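Local coordinates for protein methyltransferase (Pyrococcus horikoshii, PDB 1IXK) that probably transfers a methyl group from S-adenosyl-L-methionine to carbon 5 of a cytidine in RNA, as an archaeal member of the RsmB/NOP family, at residues L249-V257 and P277-I285. Sequence-based numbering, arbitrary orientation.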
loop_
_atom_site.group_PDB
_atom_site.type_symbol
_atom_site.label_atom_id
_atom_site.label_comp_id
_atom_site.label_asym_id
_atom_site.label_seq_id
_atom_site.Cartn_x
_atom_site.Cartn_y
_atom_site.Cartn_z
ATOM N N LEU A 249 -9.606 -6.584 -2.935
ATOM C CA LEU A 249 -10.943 -6.262 -2.452
ATOM C C LEU A 249 -11.481 -7.402 -1.587
ATOM O O LEU A 249 -12.476 -7.234 -0.876
ATOM C CB LEU A 249 -11.901 -6.063 -3.627
ATOM C CG LEU A 249 -11.663 -4.871 -4.545
ATOM C CD1 LEU A 249 -12.579 -4.981 -5.760
ATOM C CD2 LEU A 249 -11.916 -3.586 -3.773
ATOM N N GLU A 250 -10.813 -8.551 -1.640
ATOM C CA GLU A 250 -11.259 -9.739 -0.908
ATOM C C GLU A 250 -11.126 -9.672 0.608
ATOM O O GLU A 250 -10.041 -9.427 1.141
ATOM C CB GLU A 250 -10.510 -10.997 -1.388
ATOM C CG GLU A 250 -10.345 -11.157 -2.896
ATOM C CD GLU A 250 -11.632 -10.955 -3.669
ATOM O OE1 GLU A 250 -12.701 -11.406 -3.204
ATOM O OE2 GLU A 250 -11.572 -10.346 -4.755
ATOM N N PRO A 251 -12.233 -9.906 1.327
ATOM C CA PRO A 251 -12.181 -9.868 2.791
ATOM C C PRO A 251 -11.203 -10.914 3.335
ATOM O O PRO A 251 -10.590 -10.706 4.376
ATOM C CB PRO A 251 -13.622 -10.166 3.197
ATOM C CG PRO A 251 -14.420 -9.583 2.068
ATOM C CD PRO A 251 -13.623 -10.021 0.851
ATOM N N GLU A 252 -11.057 -12.034 2.625
ATOM C CA GLU A 252 -10.155 -13.095 3.073
ATOM C C GLU A 252 -8.700 -12.648 3.189
ATOM O O GLU A 252 -7.951 -13.175 4.012
ATOM C CB GLU A 252 -10.237 -14.321 2.143
ATOM C CG GLU A 252 -11.538 -15.125 2.252
ATOM C CD GLU A 252 -12.648 -14.601 1.363
ATOM O OE1 GLU A 252 -12.516 -13.471 0.829
ATOM O OE2 GLU A 252 -13.662 -15.324 1.202
ATOM N N GLU A 253 -8.297 -11.689 2.359
ATOM C CA GLU A 253 -6.925 -11.191 2.385
ATOM C C GLU A 253 -6.815 -9.922 3.219
ATOM O O GLU A 253 -5.710 -9.431 3.470
ATOM C CB GLU A 253 -6.443 -10.871 0.962
ATOM C CG GLU A 253 -6.477 -12.027 -0.015
ATOM C CD GLU A 253 -6.146 -11.580 -1.429
ATOM O OE1 GLU A 253 -4.976 -11.233 -1.693
ATOM O OE2 GLU A 253 -7.066 -11.559 -2.270
ATOM N N ASN A 254 -7.959 -9.391 3.643
ATOM C CA ASN A 254 -7.987 -8.152 4.413
ATOM C C ASN A 254 -8.559 -8.293 5.827
ATOM O O ASN A 254 -7.839 -8.643 6.772
ATOM C CB ASN A 254 -8.788 -7.086 3.648
ATOM C CG ASN A 254 -8.169 -6.740 2.299
ATOM O OD1 ASN A 254 -6.956 -6.835 2.119
ATOM N ND2 ASN A 254 -9.001 -6.311 1.356
ATOM N N GLU A 255 -9.849 -8.006 5.965
ATOM C CA GLU A 255 -10.532 -8.088 7.256
ATOM C C GLU A 255 -10.351 -9.421 7.981
ATOM O O GLU A 255 -10.172 -9.451 9.201
ATOM C CB GLU A 255 -12.028 -7.811 7.078
ATOM C CG GLU A 255 -12.363 -6.351 6.763
ATOM C CD GLU A 255 -12.314 -6.007 5.282
ATOM O OE1 GLU A 255 -11.927 -6.867 4.464
ATOM O OE2 GLU A 255 -12.668 -4.859 4.939
ATOM N N PHE A 256 -10.418 -10.522 7.240
ATOM C CA PHE A 256 -10.260 -11.855 7.835
ATOM C C PHE A 256 -8.874 -12.037 8.454
ATOM O O PHE A 256 -8.728 -12.655 9.512
ATOM C CB PHE A 256 -10.467 -12.942 6.779
ATOM C CG PHE A 256 -11.907 -13.197 6.425
ATOM C CD1 PHE A 256 -12.905 -12.293 6.770
ATOM C CD2 PHE A 256 -12.259 -14.338 5.708
ATOM C CE1 PHE A 256 -14.235 -12.518 6.408
ATOM C CE2 PHE A 256 -13.583 -14.571 5.339
ATOM C CZ PHE A 256 -14.572 -13.656 5.690
ATOM N N VAL A 257 -7.855 -11.518 7.781
ATOM C CA VAL A 257 -6.493 -11.635 8.280
ATOM C C VAL A 257 -6.329 -10.770 9.520
ATOM O O VAL A 257 -5.699 -11.183 10.497
ATOM C CB VAL A 257 -5.467 -11.195 7.216
ATOM C CG1 VAL A 257 -4.058 -11.238 7.796
ATOM C CG2 VAL A 257 -5.569 -12.097 5.999
ATOM N N PRO A 277 -14.632 2.992 6.021
ATOM C CA PRO A 277 -14.422 2.007 7.085
ATOM C C PRO A 277 -14.295 0.615 6.488
ATOM O O PRO A 277 -14.956 0.308 5.495
ATOM C CB PRO A 277 -15.686 2.138 7.936
ATOM C CG PRO A 277 -16.158 3.535 7.654
ATOM C CD PRO A 277 -15.927 3.678 6.187
ATOM N N ALA A 278 -13.449 -0.223 7.081
ATOM C CA ALA A 278 -13.288 -1.587 6.599
ATOM C C ALA A 278 -14.613 -2.296 6.857
ATOM O O ALA A 278 -15.449 -1.797 7.611
ATOM C CB ALA A 278 -12.151 -2.293 7.343
ATOM N N LEU A 279 -14.802 -3.455 6.238
ATOM C CA LEU A 279 -16.041 -4.213 6.386
ATOM C C LEU A 279 -16.095 -5.008 7.690
ATOM O O LEU A 279 -15.164 -5.746 8.001
ATOM C CB LEU A 279 -16.193 -5.160 5.193
ATOM C CG LEU A 279 -16.154 -4.510 3.807
ATOM C CD1 LEU A 279 -16.059 -5.589 2.731
ATOM C CD2 LEU A 279 -17.389 -3.653 3.603
ATOM N N THR A 280 -17.181 -4.860 8.453
ATOM C CA THR A 280 -17.309 -5.598 9.713
ATOM C C THR A 280 -18.366 -6.697 9.656
ATOM O O THR A 280 -18.586 -7.402 10.643
ATOM C CB THR A 280 -17.644 -4.672 10.907
ATOM O OG1 THR A 280 -18.888 -4.013 10.668
ATOM C CG2 THR A 280 -16.548 -3.641 11.107
ATOM N N ASN A 281 -19.035 -6.829 8.514
ATOM C CA ASN A 281 -20.040 -7.877 8.344
ATOM C C ASN A 281 -19.967 -8.438 6.923
ATOM O O ASN A 281 -20.985 -8.598 6.259
ATOM C CB ASN A 281 -21.451 -7.333 8.599
ATOM C CG ASN A 281 -22.472 -8.444 8.807
ATOM O OD1 ASN A 281 -23.647 -8.299 8.467
ATOM N ND2 ASN A 281 -22.026 -9.555 9.383
ATOM N N PRO A 282 -18.755 -8.746 6.438
ATOM C CA PRO A 282 -18.635 -9.286 5.079
ATOM C C PRO A 282 -19.289 -10.657 4.958
ATOM O O PRO A 282 -18.971 -11.565 5.716
ATOM C CB PRO A 282 -17.128 -9.344 4.865
ATOM C CG PRO A 282 -16.622 -9.667 6.249
ATOM C CD PRO A 282 -17.444 -8.730 7.114
ATOM N N PHE A 283 -20.203 -10.794 4.004
ATOM C CA PHE A 283 -20.914 -12.050 3.779
ATOM C C PHE A 283 -21.755 -12.448 4.994
ATOM O O PHE A 283 -22.101 -13.622 5.160
ATOM C CB PHE A 283 -19.926 -13.179 3.463
ATOM C CG PHE A 283 -18.999 -12.889 2.311
ATOM C CD1 PHE A 283 -19.499 -12.536 1.058
ATOM C CD2 PHE A 283 -17.621 -13.004 2.472
ATOM C CE1 PHE A 283 -18.636 -12.311 -0.016
ATOM C CE2 PHE A 283 -16.752 -12.783 1.404
ATOM C CZ PHE A 283 -17.260 -12.435 0.159
ATOM N N GLY A 284 -22.083 -11.477 5.840
ATOM C CA GLY A 284 -22.882 -11.762 7.019
ATOM C C GLY A 284 -22.063 -12.285 8.185
ATOM O O GLY A 284 -22.613 -12.701 9.205
ATOM N N ILE A 285 -20.743 -12.278 8.029
ATOM C CA ILE A 285 -19.842 -12.744 9.074
ATOM C C ILE A 285 -19.508 -11.565 9.973
ATOM O O ILE A 285 -18.808 -10.648 9.552
ATOM C CB ILE A 285 -18.524 -13.284 8.476
ATOM C CG1 ILE A 285 -18.824 -14.364 7.432
ATOM C CG2 ILE A 285 -17.630 -13.812 9.585
ATOM C CD1 ILE A 285 -19.671 -15.510 7.945
#
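Ala278 sets its CB 3.6 Å from Glu255 OE2 where, in this Rossmann-like class I methyltransferase fold, the loop between strands 276-277 and 295-297 packs on the start of helix 255-264. Leu279 N donates to Glu255 OE2 over 2.9 Å, with an N-H...O angle of 164°; the donor sits on the anti side of the carboxylate, 30° out of its plane. Glu255 CG, anti to the carbonyl carbon (chi1 -71°), lies 3.1 Å from Leu279 O, and the bend at chi2 swings the carboxylate toward Leu279 N, while OE2 also forms a salt bridge with NE of Arg296. Replacing Glu255 by an alanine removes the carboxylate and is likely to leave the Leu279 N-H without its acceptor and Arg296 without this countercharge. Further on, Pro282 divides its ring between two partners: Pro282 CB lies 3.9 Å from Pro251 CG, and CG meets the edge of the Phe256 ring. One face of that ring lies against the Pro251-Glu252 peptide link, Pro251 C and Glu252 N sitting toward its rim. Phe283 finishes the apolar seam, crossing Pro251 at about a right angle. Phe283 CE2 lies 4.0 Å from Pro251 CG and equally far from Glu252 OE2, whose partner oxygen OE1 is salt-bridged to Arg23.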